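Local structure of variant surface glycoprotein MITAT 1.1 (Trypanosoma brucei brucei, 5LY9) at residues Q40-A45 with Y264-G269; F72-N77 with Q274-A279. The protein forms, as the N-terminal domain of a GPI-anchored variant surface glycoprotein, part of the coat by which the trypanosome evades host immunity. All coordinates share one frame; numbering follows the deposited sequence.

Interaction 1 of 2, residues Q40-A45 with Y264-G269. With NAG (2-acetamido-2-deoxy-beta-D-glucopyranose), chain C; NAG (2-acetamido-2-deoxy-beta-D-glucopyranose), chain B.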
loop_
_atom_site.group_PDB
_atom_site.type_symbol
_atom_site.label_atom_id
_atom_site.label_comp_id
_atom_site.label_asym_id
_atom_site.label_seq_id
_atom_site.Cartn_x
_atom_site.Cartn_y
_atom_site.Cartn_z
ATOM N N GLN A 40 -8.952 -14.087 -5.999
ATOM C CA GLN A 40 -9.810 -14.251 -7.185
ATOM C C GLN A 40 -9.878 -15.605 -7.781
ATOM O O GLN A 40 -10.980 -16.032 -8.142
ATOM C CB GLN A 40 -9.548 -13.236 -8.281
ATOM C CG GLN A 40 -9.809 -11.781 -7.864
ATOM C CD GLN A 40 -9.300 -10.846 -8.951
ATOM O OE1 GLN A 40 -8.122 -10.924 -9.351
ATOM N NE2 GLN A 40 -10.182 -9.983 -9.457
ATOM N N LYS A 41 -8.729 -16.254 -7.911
ATOM C CA LYS A 41 -8.681 -17.592 -8.461
ATOM C C LYS A 41 -9.455 -18.553 -7.555
ATOM O O LYS A 41 -10.091 -19.479 -8.050
ATOM C CB LYS A 41 -7.236 -18.061 -8.557
ATOM C CG LYS A 41 -6.498 -17.333 -9.666
ATOM C CD LYS A 41 -5.061 -17.840 -9.747
ATOM C CE LYS A 41 -4.323 -17.072 -10.842
ATOM N NZ LYS A 41 -2.897 -17.435 -10.830
ATOM N N ILE A 42 -9.350 -18.373 -6.238
ATOM C CA ILE A 42 -10.071 -19.240 -5.301
ATOM C C ILE A 42 -11.547 -18.935 -5.320
ATOM O O ILE A 42 -12.388 -19.891 -5.237
ATOM C CB ILE A 42 -9.462 -19.173 -3.887
ATOM C CG1 ILE A 42 -8.000 -19.651 -3.907
ATOM C CG2 ILE A 42 -10.139 -20.097 -2.908
ATOM C CD1 ILE A 42 -7.304 -19.310 -2.629
ATOM N N LYS A 43 -11.911 -17.679 -5.450
ATOM C CA LYS A 43 -13.324 -17.331 -5.701
ATOM C C LYS A 43 -13.826 -17.963 -6.963
ATOM O O LYS A 43 -14.966 -18.476 -6.981
ATOM C CB LYS A 43 -13.542 -15.815 -5.705
ATOM C CG LYS A 43 -14.938 -15.345 -5.930
ATOM C CD LYS A 43 -15.980 -15.765 -4.907
ATOM C CE LYS A 43 -15.819 -15.132 -3.527
ATOM N NZ LYS A 43 -16.656 -15.647 -2.379
ATOM N N ALA A 44 -13.017 -17.919 -8.038
ATOM C CA ALA A 44 -13.476 -18.559 -9.276
ATOM C C ALA A 44 -13.737 -20.057 -9.054
ATOM O O ALA A 44 -14.716 -20.611 -9.539
ATOM C CB ALA A 44 -12.490 -18.343 -10.378
ATOM N N ALA A 45 -12.898 -20.712 -8.278
ATOM C CA ALA A 45 -13.089 -22.122 -8.004
ATOM C C ALA A 45 -14.369 -22.370 -7.195
ATOM O O ALA A 45 -15.129 -23.319 -7.493
ATOM C CB ALA A 45 -11.886 -22.703 -7.310
ATOM N N TYR A 264 -3.287 -16.993 1.371
ATOM C CA TYR A 264 -3.684 -16.679 0.018
ATOM C C TYR A 264 -3.438 -17.801 -0.973
ATOM O O TYR A 264 -3.550 -17.574 -2.165
ATOM C CB TYR A 264 -2.961 -15.381 -0.483
ATOM C CG TYR A 264 -2.947 -14.297 0.572
ATOM C CD1 TYR A 264 -4.127 -13.755 1.077
ATOM C CD2 TYR A 264 -1.723 -13.809 1.091
ATOM C CE1 TYR A 264 -4.074 -12.807 2.081
ATOM C CE2 TYR A 264 -1.676 -12.834 2.045
ATOM C CZ TYR A 264 -2.857 -12.312 2.573
ATOM O OH TYR A 264 -2.858 -11.376 3.560
ATOM N N THR A 265 -3.262 -19.033 -0.454
ATOM C CA THR A 265 -3.013 -20.187 -1.292
ATOM C C THR A 265 -3.813 -21.342 -0.792
ATOM O O THR A 265 -4.292 -21.333 0.349
ATOM C CB THR A 265 -1.509 -20.596 -1.238
ATOM O OG1 THR A 265 -1.065 -20.625 0.110
ATOM C CG2 THR A 265 -0.657 -19.584 -1.968
ATOM N N ASN A 266 -4.004 -22.313 -1.659
ATOM C CA ASN A 266 -4.631 -23.567 -1.284
ATOM C C ASN A 266 -3.817 -24.334 -0.266
ATOM O O ASN A 266 -2.584 -24.302 -0.240
ATOM C CB ASN A 266 -4.846 -24.405 -2.538
ATOM C CG ASN A 266 -5.976 -23.870 -3.456
ATOM O OD1 ASN A 266 -7.119 -23.555 -3.015
ATOM N ND2 ASN A 266 -5.696 -23.851 -4.742
ATOM N N GLU A 267 -4.517 -25.046 0.604
ATOM C CA GLU A 267 -3.869 -25.910 1.602
ATOM C C GLU A 267 -3.263 -27.117 0.893
ATOM O O GLU A 267 -3.688 -27.499 -0.197
ATOM C CB GLU A 267 -4.880 -26.313 2.663
ATOM C CG GLU A 267 -5.289 -25.059 3.436
ATOM C CD GLU A 267 -6.381 -25.241 4.518
ATOM O OE1 GLU A 267 -7.036 -26.311 4.564
ATOM O OE2 GLU A 267 -6.671 -24.223 5.182
ATOM N N THR A 268 -2.223 -27.652 1.512
ATOM C CA THR A 268 -1.408 -28.758 1.033
ATOM C C THR A 268 -1.316 -29.890 2.081
ATOM O O THR A 268 -1.717 -29.775 3.197
ATOM C CB THR A 268 0.041 -28.295 0.709
ATOM O OG1 THR A 268 0.691 -27.924 1.924
ATOM C CG2 THR A 268 0.018 -27.168 -0.206
ATOM N N GLY A 269 -0.870 -31.035 1.599
ATOM C CA GLY A 269 -0.685 -32.221 2.371
ATOM C C GLY A 269 -1.921 -33.131 2.327
ATOM O O GLY A 269 -2.913 -32.892 1.636
HETATM C C1 NAG C . -6.649 -23.452 -5.736
HETATM C C2 NAG C . -6.126 -22.523 -6.821
HETATM C C3 NAG C . -7.112 -22.329 -7.918
HETATM C C4 NAG C . -7.495 -23.718 -8.448
HETATM C C5 NAG C . -8.025 -24.579 -7.311
HETATM C C6 NAG C . -8.379 -26.023 -7.695
HETATM C C7 NAG C . -4.537 -20.798 -6.139
HETATM C C8 NAG C . -4.294 -19.443 -5.533
HETATM N N2 NAG C . -5.800 -21.224 -6.242
HETATM O O3 NAG C . -6.513 -21.580 -8.967
HETATM O O4 NAG C . -8.538 -23.517 -9.397
HETATM O O5 NAG C . -7.019 -24.690 -6.337
HETATM O O6 NAG C . -7.287 -26.607 -8.421
HETATM O O7 NAG C . -3.617 -21.497 -6.498
HETATM C C1 NAG B . -8.244 -24.081 -10.656
HETATM C C2 NAG B . -9.549 -24.219 -11.380
HETATM C C3 NAG B . -9.378 -24.649 -12.837
HETATM C C4 NAG B . -8.349 -23.767 -13.550
HETATM C C5 NAG B . -7.096 -23.773 -12.684
HETATM C C6 NAG B . -5.931 -22.976 -13.241
HETATM C C7 NAG B . -11.679 -24.853 -10.415
HETATM C C8 NAG B . -12.522 -25.964 -9.892
HETATM N N2 NAG B . -10.461 -25.186 -10.772
HETATM O O3 NAG B . -10.633 -24.612 -13.570
HETATM O O4 NAG B . -8.164 -24.118 -14.969
HETATM O O5 NAG B . -7.403 -23.218 -11.378
HETATM O O6 NAG B . -6.374 -21.656 -13.411
HETATM O O7 NAG B . -12.043 -23.704 -10.456
#

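Interaction 2 of 2, residues F72-N77 with Q274-A279. With NAG (2-acetamido-2-deoxy-beta-D-glucopyranose), chain C.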
loop_
_atom_site.group_PDB
_atom_site.type_symbol
_atom_site.label_atom_id
_atom_site.label_comp_id
_atom_site.label_asym_id
_atom_site.label_seq_id
_atom_site.Cartn_x
_atom_site.Cartn_y
_atom_site.Cartn_z
ATOM N N PHE A 72 -13.357 -23.821 -0.834
ATOM C CA PHE A 72 -12.913 -22.661 -1.606
ATOM C C PHE A 72 -13.543 -21.370 -1.091
ATOM O O PHE A 72 -12.875 -20.336 -1.019
ATOM C CB PHE A 72 -13.267 -22.827 -3.110
ATOM C CG PHE A 72 -12.484 -23.921 -3.797
ATOM C CD1 PHE A 72 -11.117 -23.949 -3.747
ATOM C CD2 PHE A 72 -13.129 -24.890 -4.549
ATOM C CE1 PHE A 72 -10.346 -24.965 -4.374
ATOM C CE2 PHE A 72 -12.403 -25.930 -5.151
ATOM C CZ PHE A 72 -11.039 -25.966 -5.055
ATOM N N ALA A 73 -14.812 -21.409 -0.734
ATOM C CA ALA A 73 -15.434 -20.241 -0.090
ATOM C C ALA A 73 -14.707 -19.783 1.162
ATOM O O ALA A 73 -14.366 -18.595 1.265
ATOM C CB ALA A 73 -16.870 -20.515 0.224
ATOM N N ARG A 74 -14.437 -20.675 2.083
ATOM C CA ARG A 74 -13.671 -20.260 3.277
ATOM C C ARG A 74 -12.359 -19.655 2.891
ATOM O O ARG A 74 -11.921 -18.673 3.489
ATOM C CB ARG A 74 -13.438 -21.395 4.307
ATOM C CG ARG A 74 -14.657 -21.701 5.124
ATOM C CD ARG A 74 -14.269 -22.340 6.453
ATOM N NE ARG A 74 -15.433 -22.641 7.247
ATOM C CZ ARG A 74 -15.412 -23.336 8.360
ATOM N NH1 ARG A 74 -14.261 -23.790 8.884
ATOM N NH2 ARG A 74 -16.543 -23.577 8.977
ATOM N N LYS A 75 -11.684 -20.265 1.928
ATOM C CA LYS A 75 -10.349 -19.828 1.596
ATOM C C LYS A 75 -10.338 -18.471 0.916
ATOM O O LYS A 75 -9.469 -17.650 1.221
ATOM C CB LYS A 75 -9.609 -20.832 0.766
ATOM C CG LYS A 75 -9.232 -22.071 1.603
ATOM C CD LYS A 75 -8.126 -21.820 2.664
ATOM C CE LYS A 75 -6.781 -21.553 2.031
ATOM N NZ LYS A 75 -5.763 -20.884 2.850
ATOM N N THR A 76 -11.258 -18.207 -0.011
ATOM C CA THR A 76 -11.272 -16.891 -0.641
ATOM C C THR A 76 -11.796 -15.801 0.303
ATOM O O THR A 76 -11.233 -14.748 0.423
ATOM C CB THR A 76 -12.042 -16.919 -1.963
ATOM O OG1 THR A 76 -11.852 -15.671 -2.602
ATOM C CG2 THR A 76 -13.533 -17.205 -1.761
ATOM N N ASN A 77 -12.821 -16.105 1.074
ATOM C CA ASN A 77 -13.420 -15.130 1.951
ATOM C C ASN A 77 -12.490 -14.804 3.099
ATOM O O ASN A 77 -12.283 -13.640 3.424
ATOM C CB ASN A 77 -14.736 -15.648 2.433
ATOM C CG ASN A 77 -15.766 -15.767 1.323
ATOM O OD1 ASN A 77 -15.794 -14.966 0.398
ATOM N ND2 ASN A 77 -16.660 -16.725 1.478
ATOM N N GLN A 274 -5.359 -30.657 6.103
ATOM C CA GLN A 274 -5.739 -29.375 5.524
ATOM C C GLN A 274 -6.800 -28.807 6.458
ATOM O O GLN A 274 -7.943 -29.311 6.528
ATOM C CB GLN A 274 -6.243 -29.608 4.104
ATOM C CG GLN A 274 -5.198 -30.159 3.137
ATOM C CD GLN A 274 -5.705 -30.295 1.745
ATOM O OE1 GLN A 274 -6.707 -29.719 1.388
ATOM N NE2 GLN A 274 -5.008 -31.044 0.947
ATOM N N PRO A 275 -6.419 -27.802 7.273
ATOM C CA PRO A 275 -7.324 -27.535 8.422
ATOM C C PRO A 275 -8.692 -26.999 8.035
ATOM O O PRO A 275 -9.685 -27.331 8.728
ATOM C CB PRO A 275 -6.561 -26.540 9.329
ATOM C CG PRO A 275 -5.352 -26.209 8.572
ATOM C CD PRO A 275 -5.107 -27.134 7.441
ATOM N N THR A 276 -8.781 -26.307 6.900
ATOM C CA THR A 276 -10.058 -25.728 6.486
ATOM C C THR A 276 -10.908 -26.888 5.973
ATOM O O THR A 276 -12.087 -26.977 6.252
ATOM C CB THR A 276 -9.860 -24.682 5.397
ATOM O OG1 THR A 276 -9.016 -23.647 5.926
ATOM C CG2 THR A 276 -11.181 -24.132 4.913
ATOM N N LEU A 277 -10.285 -27.764 5.182
ATOM C CA LEU A 277 -11.010 -28.946 4.678
ATOM C C LEU A 277 -11.546 -29.784 5.825
ATOM O O LEU A 277 -12.709 -30.177 5.851
ATOM C CB LEU A 277 -10.114 -29.781 3.717
ATOM C CG LEU A 277 -10.859 -30.748 2.806
ATOM C CD1 LEU A 277 -11.733 -29.988 1.841
ATOM C CD2 LEU A 277 -9.862 -31.669 2.112
ATOM N N LYS A 278 -10.686 -30.109 6.759
ATOM C CA LYS A 278 -11.048 -30.996 7.836
ATOM C C LYS A 278 -12.180 -30.378 8.652
ATOM O O LYS A 278 -13.135 -31.080 9.038
ATOM C CB LYS A 278 -9.791 -31.239 8.737
ATOM C CG LYS A 278 -10.048 -32.192 9.875
ATOM C CD LYS A 278 -8.906 -32.160 10.864
ATOM C CE LYS A 278 -9.052 -33.373 11.740
ATOM N NZ LYS A 278 -8.115 -33.229 12.908
ATOM N N ALA A 279 -12.061 -29.062 8.925
ATOM C CA ALA A 279 -13.110 -28.364 9.760
ATOM C C ALA A 279 -14.441 -28.375 9.062
ATOM O O ALA A 279 -15.499 -28.543 9.704
ATOM C CB ALA A 279 -12.711 -26.961 10.065
HETATM C C1 NAG C . -6.649 -23.452 -5.736
HETATM C C2 NAG C . -6.126 -22.523 -6.821
HETATM C C3 NAG C . -7.112 -22.329 -7.918
HETATM C C4 NAG C . -7.495 -23.718 -8.448
HETATM C C5 NAG C . -8.025 -24.579 -7.311
HETATM C C6 NAG C . -8.379 -26.023 -7.695
HETATM C C7 NAG C . -4.537 -20.798 -6.139
HETATM C C8 NAG C . -4.294 -19.443 -5.533
HETATM N N2 NAG C . -5.800 -21.224 -6.242
HETATM O O3 NAG C . -6.513 -21.580 -8.967
HETATM O O4 NAG C . -8.538 -23.517 -9.397
HETATM O O5 NAG C . -7.019 -24.690 -6.337
HETATM O O6 NAG C . -7.287 -26.607 -8.421
HETATM O O7 NAG C . -3.617 -21.497 -6.498
#

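Interaction 1 of 2, residues Q40-A45 with Y264-G269
Ile42 of helix 24-55 faces the loop that carries Asn266, and its side chain makes all the direct contacts between the two segments. They are loose van der Waals contacts, mainly of aliphatic carbons with carbonyl oxygens. CG1 lies 4.1 Å from Asn266 OD1, and CD1 lies 4.2 Å from the carbonyl O of Tyr264. CG1 sits beside the backbone N (chi1 -61°), and CD1 extends from it toward the loop. No hydrogen bond joins the segments.

The closer approach is made by sugar. Asn266 ND2 is bonded covalently to C1 of the first N-acetylglucosamine at 1.4 Å. This sugar then lies over the helix. Its acetamido N2 is 3.6 Å from Ile42 CG1, and its O3 is 3.6 Å from Lys41 CB. Its methyl C8 is 3.9 Å from Tyr264 O, so the acetamido arm reaches between helix and loop. The second N-acetylglucosamine reaches one turn further along the helix, where its O7 is 3.1 Å from Ala45 CA.

Polar contacts lie outside the pair. Thr265 OG1 is hydrogen-bonded to Asp261 O, and Glu267 N to the hydroxyl of Tyr71. The arrangement is an N-glycosylation site in an Asn-Glu-Thr sequon, with the glycan laid against a long helix of the A-type VSG N-terminal domain.

Interaction 2 of 2, residues F72-N77 with Q274-A279
Arg74 and Thr276 meet where helix 62-114 passes helix 275-285, and their side chains run alongside each other with opposed directions. The axes of the short segments come within 10.0 Å, with 134° between their N-to-C directions.

The touching groups are mostly aliphatic. Thr276 CG2 lies 3.6 Å from Arg74 CB and 3.9 Å from Arg74 CD. OG1 sits beside the backbone N (chi1 -60°), which puts the methyl CG2 anti to that N and against the arginine chain. Arg74 reaches out nearly straight as far as NE and carries its guanidinium along helix 275-285, where NH1 is 3.7 Å from Ala279 CB. Lys75 is kinked, with chi2 and chi3 both near -70°, and its CD comes 3.8 Å from Thr276 OG1.

On a separate side of helix 62-114, Phe72 touches the glycan, with CZ 3.7 Å from C6 of the first N-acetylglucosamine.

The polar ends bond elsewhere. Arg74 NH2 forms a salt bridge with Asp348 of the second subunit. Thr276 OG1 is hydrogen-bonded to Glu267, and Lys75 NZ makes weak bonds to the carbonyls of Thr265 and Leu262. Between residues 72-77 and 274-279 the contact is van der Waals, with no hydrogen bond. The polar groups of the same residues tie this place to the neighbouring loop and, through Arg74, to the dimer partner.

In the fold
Interactions 1 and 2 lie about 9 Å apart between centres. Interaction 1 is partly buried and joins a loop to helix 24-55. Interaction 2 is a surface contact and joins two helices. They alternate along the chain, and the loop of 264-269 leads into helix 275-285. Glu267 and Gly269 of that loop hydrogen-bond to Thr276 and Gln274, so hydrogen bonds join the two contacts. The first N-acetylglucosamine touches both, but it is central to interaction 1 and peripheral to interaction 2. The partly buried contact is bridged by sugar, whereas the surface contact pairs aliphatic parts of polar side chains whose ends bond elsewhere. Near both, the second subunit is also engaged, through Gln40 in one and Arg74 in the other.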